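Local coordinates for CNPV058 bcl-2 like protein (Canarypox virus, PDB 5WOS), which inhibits host apoptosis as a Bcl-2-like viral protein, binding BAK1, BAX and other BH3-containing proteins such as BIM, BID and PUMA, at residues L20-N25 / N44-V49; I28-G33 / V105-K110; Y16-N21 / N141-L146. One frame throughout, in Å; residues are numbered along the deposited sequence.

Contact 1 (L20-N25 / N44-V49)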
loop_
_atom_site.group_PDB
_atom_site.type_symbol
_atom_site.label_atom_id
_atom_site.label_comp_id
_atom_site.label_asym_id
_atom_site.label_seq_id
_atom_site.Cartn_x
_atom_site.Cartn_y
_atom_site.Cartn_z
ATOM N N LEU A 20 7.805 6.426 2.218
ATOM C CA LEU A 20 8.539 5.165 2.142
ATOM C C LEU A 20 8.862 4.620 3.528
ATOM O O LEU A 20 8.768 3.411 3.760
ATOM C CB LEU A 20 9.818 5.361 1.327
ATOM C CG LEU A 20 10.766 4.163 1.210
ATOM C CD1 LEU A 20 10.183 3.069 0.326
ATOM C CD2 LEU A 20 12.106 4.622 0.677
ATOM N N ASN A 21 9.255 5.490 4.460
ATOM C CA ASN A 21 9.618 5.022 5.796
ATOM C C ASN A 21 8.498 4.196 6.421
ATOM O O ASN A 21 8.757 3.171 7.063
ATOM C CB ASN A 21 9.968 6.206 6.697
ATOM C CG ASN A 21 10.294 5.780 8.113
ATOM O OD1 ASN A 21 9.494 5.962 9.033
ATOM N ND2 ASN A 21 11.473 5.196 8.294
ATOM N N ILE A 22 7.248 4.621 6.241
ATOM C CA ILE A 22 6.123 3.910 6.841
ATOM C C ILE A 22 5.807 2.636 6.069
ATOM O O ILE A 22 5.579 1.575 6.664
ATOM C CB ILE A 22 4.909 4.850 6.924
ATOM C CG1 ILE A 22 5.038 5.740 8.159
ATOM C CG2 ILE A 22 3.596 4.071 6.965
ATOM C CD1 ILE A 22 4.265 7.007 8.045
ATOM N N ILE A 23 5.776 2.714 4.737
ATOM C CA ILE A 23 5.494 1.529 3.936
ATOM C C ILE A 23 6.584 0.484 4.135
ATOM O O ILE A 23 6.302 -0.710 4.286
ATOM C CB ILE A 23 5.348 1.912 2.452
ATOM C CG1 ILE A 23 4.209 2.919 2.269
ATOM C CG2 ILE A 23 5.105 0.664 1.607
ATOM C CD1 ILE A 23 4.069 3.434 0.858
ATOM N N GLN A 24 7.847 0.911 4.115
ATOM C CA GLN A 24 8.944 -0.036 4.272
ATOM C C GLN A 24 8.829 -0.798 5.588
ATOM O O GLN A 24 9.016 -2.018 5.627
ATOM C CB GLN A 24 10.277 0.705 4.185
ATOM C CG GLN A 24 11.441 -0.158 3.743
ATOM C CD GLN A 24 12.542 0.655 3.100
ATOM O OE1 GLN A 24 12.736 1.829 3.422
ATOM N NE2 GLN A 24 13.266 0.038 2.172
ATOM N N ASN A 25 8.499 -0.101 6.672
ATOM C CA ASN A 25 8.438 -0.760 7.969
ATOM C C ASN A 25 7.181 -1.605 8.131
ATOM O O ASN A 25 7.226 -2.639 8.807
ATOM C CB ASN A 25 8.536 0.280 9.087
ATOM C CG ASN A 25 9.976 0.641 9.416
ATOM O OD1 ASN A 25 10.648 -0.072 10.158
ATOM N ND2 ASN A 25 10.453 1.751 8.864
ATOM N N ASN A 44 3.275 7.683 15.660
ATOM C CA ASN A 44 1.821 7.799 15.723
ATOM C C ASN A 44 1.182 7.439 14.386
ATOM O O ASN A 44 0.190 6.702 14.339
ATOM C CB ASN A 44 1.423 9.208 16.155
ATOM C CG ASN A 44 1.458 9.380 17.658
ATOM O OD1 ASN A 44 1.103 8.467 18.406
ATOM N ND2 ASN A 44 1.897 10.548 18.112
ATOM N N THR A 45 1.732 7.953 13.283
ATOM C CA THR A 45 1.222 7.570 11.972
ATOM C C THR A 45 1.327 6.065 11.762
ATOM O O THR A 45 0.386 5.430 11.271
ATOM C CB THR A 45 1.980 8.311 10.868
ATOM O OG1 THR A 45 1.777 9.721 11.006
ATOM C CG2 THR A 45 1.492 7.876 9.495
ATOM N N TYR A 46 2.464 5.474 12.131
ATOM C CA TYR A 46 2.679 4.059 11.849
ATOM C C TYR A 46 1.605 3.201 12.501
ATOM O O TYR A 46 1.078 2.274 11.876
ATOM C CB TYR A 46 4.070 3.631 12.317
ATOM C CG TYR A 46 4.397 2.198 11.971
ATOM C CD1 TYR A 46 4.627 1.823 10.661
ATOM C CD2 TYR A 46 4.476 1.220 12.956
ATOM C CE1 TYR A 46 4.918 0.525 10.333
ATOM C CE2 TYR A 46 4.773 -0.085 12.634
ATOM C CZ TYR A 46 4.989 -0.426 11.318
ATOM O OH TYR A 46 5.284 -1.723 10.976
ATOM N N ILE A 47 1.258 3.499 13.754
ATOM C CA ILE A 47 0.224 2.729 14.441
ATOM C C ILE A 47 -1.105 2.849 13.706
ATOM O O ILE A 47 -1.814 1.856 13.503
ATOM C CB ILE A 47 0.114 3.182 15.910
ATOM C CG1 ILE A 47 1.031 2.336 16.801
ATOM C CG2 ILE A 47 -1.319 3.071 16.427
ATOM C CD1 ILE A 47 2.500 2.429 16.456
ATOM N N ILE A 48 -1.462 4.062 13.286
ATOM C CA ILE A 48 -2.728 4.255 12.583
ATOM C C ILE A 48 -2.723 3.495 11.261
ATOM O O ILE A 48 -3.629 2.702 10.978
ATOM C CB ILE A 48 -3.002 5.756 12.382
ATOM C CG1 ILE A 48 -3.305 6.405 13.734
ATOM C CG2 ILE A 48 -4.170 5.969 11.419
ATOM C CD1 ILE A 48 -3.484 7.920 13.690
ATOM N N VAL A 49 -1.704 3.724 10.429
ATOM C CA VAL A 49 -1.645 3.042 9.138
ATOM C C VAL A 49 -1.495 1.538 9.332
ATOM O O VAL A 49 -2.071 0.743 8.582
ATOM C CB VAL A 49 -0.505 3.618 8.278
ATOM C CG1 VAL A 49 -0.387 2.849 6.966
ATOM C CG2 VAL A 49 -0.746 5.095 7.999
#
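Ile22 faces Thr45, Tyr46 and Val49 across a buried seam between helices 14-32 and 43-69 of the Bcl-2 bundle. The short segments 20-25 and 44-49 run at 50° to each other. Their axes come within 10.3 Å.

The apolar part centres on the two branches of Ile22. Its CD1 end presses on the methyl of Thr45, with 3.2 Å from Ile22 CD1 to Thr45 CG2, which is tight for two methyl groups. Thr45 OG1 sits beside the backbone N (chi1 -62°), which leaves CG2 anti to it and facing Ile22. The other branch, Ile22 CG2, meets Val49 CG1 at 4.2 Å. Both pairs of side chains cross at roughly a right angle.

The aromatic part is the ring of Tyr46. It reaches along the backbone of segment 20-25 between Ile22 and Asn25. Ile22 O lies at its edge, in the ring plane, 3.9 Å from Tyr46 CE1. Asn25 CB is 3.8 Å from the same CE1.

The polar part is made within and beyond the segments. Tyr46 OH comes within 3.1 Å of Asn25 O without bonding to it; its probable hydrogen-bond partner is the Glu29 carboxylate, one turn on. Asn25 ND2 gives a nearly straight bond of 2.9 Å to Asn21 O, and the acceptor lies in the amide plane. Asn25 OD1 accepts from Arg36, so both ends of this buried amide are held and its rotation is fixed.

With no hydrogen bond between the segments, the fit of methyls and ring edge holds the seam, while polar groups find partners within or beside helix 14-32.

Contact 2 (I28-G33 / V105-K110)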
loop_
_atom_site.group_PDB
_atom_site.type_symbol
_atom_site.label_atom_id
_atom_site.label_comp_id
_atom_site.label_asym_id
_atom_site.label_seq_id
_atom_site.Cartn_x
_atom_site.Cartn_y
_atom_site.Cartn_z
ATOM N N ILE A 28 7.968 -4.828 6.293
ATOM C CA ILE A 28 8.854 -5.587 7.175
ATOM C C ILE A 28 8.053 -6.233 8.298
ATOM O O ILE A 28 8.125 -7.448 8.523
ATOM C CB ILE A 28 9.962 -4.674 7.727
ATOM C CG1 ILE A 28 10.917 -4.265 6.602
ATOM C CG2 ILE A 28 10.735 -5.370 8.843
ATOM C CD1 ILE A 28 11.846 -3.140 6.975
ATOM N N GLU A 29 7.275 -5.427 9.025
ATOM C CA GLU A 29 6.521 -5.965 10.151
ATOM C C GLU A 29 5.532 -7.030 9.695
ATOM O O GLU A 29 5.344 -8.043 10.380
ATOM C CB GLU A 29 5.796 -4.842 10.893
ATOM C CG GLU A 29 4.992 -5.341 12.099
ATOM C CD GLU A 29 4.637 -4.242 13.087
ATOM O OE1 GLU A 29 5.177 -3.122 12.963
ATOM O OE2 GLU A 29 3.819 -4.499 13.996
ATOM N N TYR A 30 4.899 -6.830 8.538
ATOM C CA TYR A 30 3.896 -7.788 8.092
ATOM C C TYR A 30 4.527 -9.086 7.609
ATOM O O TYR A 30 3.911 -10.152 7.719
ATOM C CB TYR A 30 3.037 -7.189 6.982
ATOM C CG TYR A 30 1.971 -8.149 6.512
ATOM C CD1 TYR A 30 0.909 -8.487 7.337
ATOM C CD2 TYR A 30 2.035 -8.732 5.255
ATOM C CE1 TYR A 30 -0.063 -9.369 6.924
ATOM C CE2 TYR A 30 1.066 -9.617 4.832
ATOM C CZ TYR A 30 0.017 -9.933 5.673
ATOM O OH TYR A 30 -0.960 -10.814 5.262
ATOM N N CYS A 31 5.742 -9.020 7.068
ATOM C CA CYS A 31 6.395 -10.216 6.552
ATOM C C CYS A 31 7.072 -11.019 7.656
ATOM O O CYS A 31 6.970 -12.251 7.681
ATOM C CB CYS A 31 7.413 -9.829 5.486
ATOM S SG CYS A 31 6.674 -9.394 3.900
ATOM N N THR A 32 7.767 -10.344 8.573
ATOM C CA THR A 32 8.501 -11.027 9.633
ATOM C C THR A 32 7.688 -11.211 10.905
ATOM O O THR A 32 8.035 -12.067 11.725
ATOM C CB THR A 32 9.777 -10.252 9.987
ATOM O OG1 THR A 32 9.429 -9.007 10.608
ATOM C CG2 THR A 32 10.610 -9.984 8.743
ATOM N N GLY A 33 6.624 -10.434 11.093
ATOM C CA GLY A 33 5.913 -10.466 12.353
ATOM C C GLY A 33 6.661 -9.834 13.502
ATOM O O GLY A 33 6.325 -10.090 14.661
ATOM N N VAL A 105 1.073 -8.875 -1.346
ATOM C CA VAL A 105 1.927 -9.324 -2.446
ATOM C C VAL A 105 3.346 -9.562 -1.947
ATOM O O VAL A 105 3.973 -10.582 -2.258
ATOM C CB VAL A 105 1.897 -8.300 -3.596
ATOM C CG1 VAL A 105 3.086 -8.482 -4.537
ATOM C CG2 VAL A 105 0.600 -8.425 -4.373
ATOM N N THR A 106 3.872 -8.618 -1.166
ATOM C CA THR A 106 5.232 -8.749 -0.656
ATOM C C THR A 106 5.389 -10.041 0.136
ATOM O O THR A 106 6.333 -10.808 -0.085
ATOM C CB THR A 106 5.585 -7.533 0.205
ATOM O OG1 THR A 106 5.349 -6.331 -0.541
ATOM C CG2 THR A 106 7.042 -7.567 0.621
ATOM N N LYS A 107 4.469 -10.302 1.067
ATOM C CA LYS A 107 4.506 -11.564 1.796
ATOM C C LYS A 107 4.414 -12.744 0.836
ATOM O O LYS A 107 5.130 -13.739 0.993
ATOM C CB LYS A 107 3.370 -11.622 2.819
ATOM C CG LYS A 107 3.750 -12.262 4.157
ATOM C CD LYS A 107 2.563 -12.981 4.785
ATOM C CE LYS A 107 2.674 -13.057 6.300
ATOM N NZ LYS A 107 3.936 -13.706 6.748
ATOM N N VAL A 108 3.558 -12.638 -0.183
ATOM C CA VAL A 108 3.346 -13.751 -1.105
ATOM C C VAL A 108 4.625 -14.060 -1.870
ATOM O O VAL A 108 5.030 -15.224 -1.992
ATOM C CB VAL A 108 2.173 -13.441 -2.051
ATOM C CG1 VAL A 108 2.208 -14.340 -3.291
ATOM C CG2 VAL A 108 0.858 -13.617 -1.308
ATOM N N PHE A 109 5.288 -13.025 -2.391
ATOM C CA PHE A 109 6.575 -13.240 -3.038
ATOM C C PHE A 109 7.640 -13.676 -2.045
ATOM O O PHE A 109 8.625 -14.307 -2.440
ATOM C CB PHE A 109 7.032 -11.969 -3.757
ATOM C CG PHE A 109 6.445 -11.794 -5.127
ATOM C CD1 PHE A 109 6.409 -12.848 -6.022
ATOM C CD2 PHE A 109 5.941 -10.568 -5.524
ATOM C CE1 PHE A 109 5.877 -12.683 -7.280
ATOM C CE2 PHE A 109 5.407 -10.401 -6.781
ATOM C CZ PHE A 109 5.380 -11.460 -7.661
ATOM N N LYS A 110 7.462 -13.350 -0.767
ATOM C CA LYS A 110 8.419 -13.772 0.246
ATOM C C LYS A 110 8.273 -15.259 0.538
ATOM O O LYS A 110 9.267 -15.990 0.612
ATOM C CB LYS A 110 8.219 -12.949 1.516
ATOM C CG LYS A 110 9.104 -13.359 2.675
ATOM C CD LYS A 110 8.822 -12.502 3.883
ATOM C CE LYS A 110 9.701 -12.879 5.060
ATOM N NZ LYS A 110 9.479 -14.284 5.495
#
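Tyr30 and Lys107 meet because Tyr30 CG is anti to its backbone N (chi1 -179°), which swings the ring to the side of segment 105-110. Lys107 answers with bends at chi2 and chi4, so its chain crosses the CE2 side of the ring at about a right angle and hooks back to the C-terminal end of helix 14-32. That end is thus joined to the later part of helix 92-112. Lys107 CB and CD each lie 3.7 Å from Tyr30 CE2. Lys107 CE sits over one ring face, offset toward the rim. Lys107 NZ is 5.5 Å from the ring centroid, so any cation-pi attraction is weak at most.

Lys107 NZ makes a weak hydrogen bond to Cys31 O at 3.5 Å. It also has a long, weak ion pair with Glu111.

Cys31 fills the middle. Its SG packs on the backbone of Lys107 and lies 3.8 Å from Thr106 CG2. Lys110 is extended as far as CE and turns at chi4; its CD is 3.4 Å from Cys31 CB. Tyr30 also touches Leu57 and Ile61 of helix 43-69.

Gly33 follows Thr32 and is the first residue to leave helical angles, with positive phi. At this helix C-terminus the partial negative charge would be expected to favour the lysines, though Lys110 NZ is only near Cys31 O. The attraction is probably modest, and apolar lysine carbons against ring and sulfur make up most of the contact.

Contact 3 (Y16-N21 / N141-L146)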
loop_
_atom_site.group_PDB
_atom_site.type_symbol
_atom_site.label_atom_id
_atom_site.label_comp_id
_atom_site.label_asym_id
_atom_site.label_seq_id
_atom_site.Cartn_x
_atom_site.Cartn_y
_atom_site.Cartn_z
ATOM N N TYR A 16 8.898 11.707 -0.715
ATOM C CA TYR A 16 9.127 10.322 -1.115
ATOM C C TYR A 16 9.521 9.461 0.076
ATOM O O TYR A 16 9.022 8.339 0.237
ATOM C CB TYR A 16 10.202 10.250 -2.204
ATOM C CG TYR A 16 10.543 8.838 -2.618
ATOM C CD1 TYR A 16 9.886 8.224 -3.676
ATOM C CD2 TYR A 16 11.517 8.113 -1.945
ATOM C CE1 TYR A 16 10.191 6.929 -4.055
ATOM C CE2 TYR A 16 11.829 6.818 -2.313
ATOM C CZ TYR A 16 11.164 6.229 -3.368
ATOM O OH TYR A 16 11.471 4.938 -3.742
ATOM N N TYR A 17 10.406 9.977 0.934
ATOM C CA TYR A 17 10.918 9.184 2.044
ATOM C C TYR A 17 9.998 9.249 3.256
ATOM O O TYR A 17 9.975 8.313 4.060
ATOM C CB TYR A 17 12.340 9.642 2.383
ATOM C CG TYR A 17 13.348 9.161 1.351
ATOM C CD1 TYR A 17 13.641 7.813 1.231
ATOM C CD2 TYR A 17 13.980 10.047 0.484
ATOM C CE1 TYR A 17 14.539 7.349 0.290
ATOM C CE2 TYR A 17 14.889 9.593 -0.468
ATOM C CZ TYR A 17 15.162 8.241 -0.559
ATOM O OH TYR A 17 16.062 7.774 -1.496
ATOM N N THR A 18 9.217 10.322 3.394
ATOM C CA THR A 18 8.199 10.359 4.441
ATOM C C THR A 18 7.211 9.209 4.272
ATOM O O THR A 18 6.823 8.562 5.250
ATOM C CB THR A 18 7.465 11.707 4.430
ATOM O OG1 THR A 18 8.404 12.776 4.621
ATOM C CG2 THR A 18 6.428 11.769 5.553
ATOM N N ILE A 19 6.793 8.938 3.036
ATOM C CA ILE A 19 5.884 7.825 2.782
ATOM C C ILE A 19 6.629 6.497 2.846
ATOM O O ILE A 19 6.159 5.535 3.460
ATOM C CB ILE A 19 5.177 8.020 1.427
ATOM C CG1 ILE A 19 4.069 9.069 1.560
ATOM C CG2 ILE A 19 4.609 6.699 0.891
ATOM C CD1 ILE A 19 4.338 10.312 0.786
ATOM N N LEU A 20 7.805 6.426 2.218
ATOM C CA LEU A 20 8.539 5.165 2.142
ATOM C C LEU A 20 8.862 4.620 3.528
ATOM O O LEU A 20 8.768 3.411 3.760
ATOM C CB LEU A 20 9.818 5.361 1.327
ATOM C CG LEU A 20 10.766 4.163 1.210
ATOM C CD1 LEU A 20 10.183 3.069 0.326
ATOM C CD2 LEU A 20 12.106 4.622 0.677
ATOM N N ASN A 21 9.255 5.490 4.460
ATOM C CA ASN A 21 9.618 5.022 5.796
ATOM C C ASN A 21 8.498 4.196 6.421
ATOM O O ASN A 21 8.757 3.171 7.063
ATOM C CB ASN A 21 9.968 6.206 6.697
ATOM C CG ASN A 21 10.294 5.780 8.113
ATOM O OD1 ASN A 21 9.494 5.962 9.033
ATOM N ND2 ASN A 21 11.473 5.196 8.294
ATOM N N ASN A 141 0.162 17.862 3.892
ATOM C CA ASN A 141 1.335 17.601 4.720
ATOM C C ASN A 141 1.511 16.099 4.926
ATOM O O ASN A 141 1.786 15.626 6.032
ATOM C CB ASN A 141 1.240 18.337 6.058
ATOM C CG ASN A 141 2.546 18.325 6.822
ATOM O OD1 ASN A 141 3.606 18.053 6.259
ATOM N ND2 ASN A 141 2.479 18.620 8.112
ATOM N N CYS A 142 1.327 15.340 3.846
ATOM C CA CYS A 142 1.530 13.889 3.830
ATOM C C CYS A 142 0.578 13.257 4.837
ATOM O O CYS A 142 -0.643 13.463 4.719
ATOM C CB CYS A 142 3.014 13.601 4.055
ATOM S SG CYS A 142 4.076 14.148 2.698
ATOM N N TRP A 143 1.060 12.501 5.822
ATOM C CA TRP A 143 0.176 11.703 6.660
ATOM C C TRP A 143 -0.688 12.538 7.593
ATOM O O TRP A 143 -1.610 11.986 8.205
ATOM C CB TRP A 143 1.000 10.712 7.476
ATOM C CG TRP A 143 1.912 9.868 6.646
ATOM C CD1 TRP A 143 3.249 10.055 6.453
ATOM C CD2 TRP A 143 1.560 8.693 5.903
ATOM N NE1 TRP A 143 3.751 9.072 5.637
ATOM C CE2 TRP A 143 2.735 8.222 5.286
ATOM C CE3 TRP A 143 0.367 7.995 5.701
ATOM C CZ2 TRP A 143 2.751 7.086 4.479
ATOM C CZ3 TRP A 143 0.385 6.865 4.897
ATOM C CH2 TRP A 143 1.568 6.423 4.299
ATOM N N ASP A 144 -0.424 13.840 7.723
ATOM C CA ASP A 144 -1.260 14.676 8.581
ATOM C C ASP A 144 -2.720 14.619 8.150
ATOM O O ASP A 144 -3.624 14.597 8.994
ATOM C CB ASP A 144 -0.752 16.116 8.566
ATOM C CG ASP A 144 0.485 16.313 9.432
ATOM O OD1 ASP A 144 0.868 15.371 10.157
ATOM O OD2 ASP A 144 1.075 17.413 9.390
ATOM N N GLY A 145 -2.972 14.578 6.840
ATOM C CA GLY A 145 -4.334 14.513 6.346
ATOM C C GLY A 145 -5.061 13.246 6.738
ATOM O O GLY A 145 -6.298 13.221 6.740
ATOM N N LEU A 146 -4.321 12.191 7.077
ATOM C CA LEU A 146 -4.933 10.912 7.404
ATOM C C LEU A 146 -5.387 10.828 8.854
ATOM O O LEU A 146 -6.252 10.004 9.171
ATOM C CB LEU A 146 -3.946 9.780 7.112
ATOM C CG LEU A 146 -4.437 8.356 7.370
ATOM C CD1 LEU A 146 -5.561 7.995 6.409
ATOM C CD2 LEU A 146 -3.285 7.370 7.260
#
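Trp143 NE1 donates to Thr18 O over 3.1 Å, with an N-H...O angle of 164°. The acceptor lies near the indole plane. Seen from Thr18, the donor stands well above the carbonyl plane, so the bond is straight for the indole but does not use a lone-pair direction of the oxygen.

The same indole edge packs on the helix. Thr18 CG2 is 3.7 Å from Trp143 CD1, while Thr18 OG1 turns back to Glu14 O. On the benzo side, Trp143 CZ2 lies 3.6 Å from Ile19 CA and 3.8 Å from Ile19 CG1. Cys142 adds a looser apolar pair, with its SG 4.3 Å from Ile19 CD1.

Helix 121-138 ends in a Schellman motif with Asn141 as its C-prime residue. Cys142 then leads into a 3-10 turn at 143-145. The sequence here is consistent with the BH2 motif of Bcl-2 proteins, in which Trp143 would be the tryptophan. The indole is wedged between two helices: Ile22 of helix 14-32 touches it, and so do Thr45 and Val49 of helix 43-69. Ile19 also packs on Thr126 and Leu137 of helix 121-138.

All three contacts use helix 14-32, which is thereby joined to helix 43-69 (contact 1), helix 92-112 (contact 2) and the turn after helix 121-138 (contact 3). Contacts 1 and 3 have centres about 8 Å apart and share Leu20 and Asn21. They merge where Trp143 meets Ile22, Thr45 and Val49, and Leu146 meets Val49. Contact 2 is centred about 15 Å from contact 1, touching it through Glu29 and Tyr46. Along the chain it crosses contact 1 and is nested inside the loop closed by contact 3. Contacts 2 and 3 do not touch; their centres lie about 21 Å apart, on opposite sides of the chain's centre. Helix 14-32 thus spans the all-helical Bcl-2 bundle.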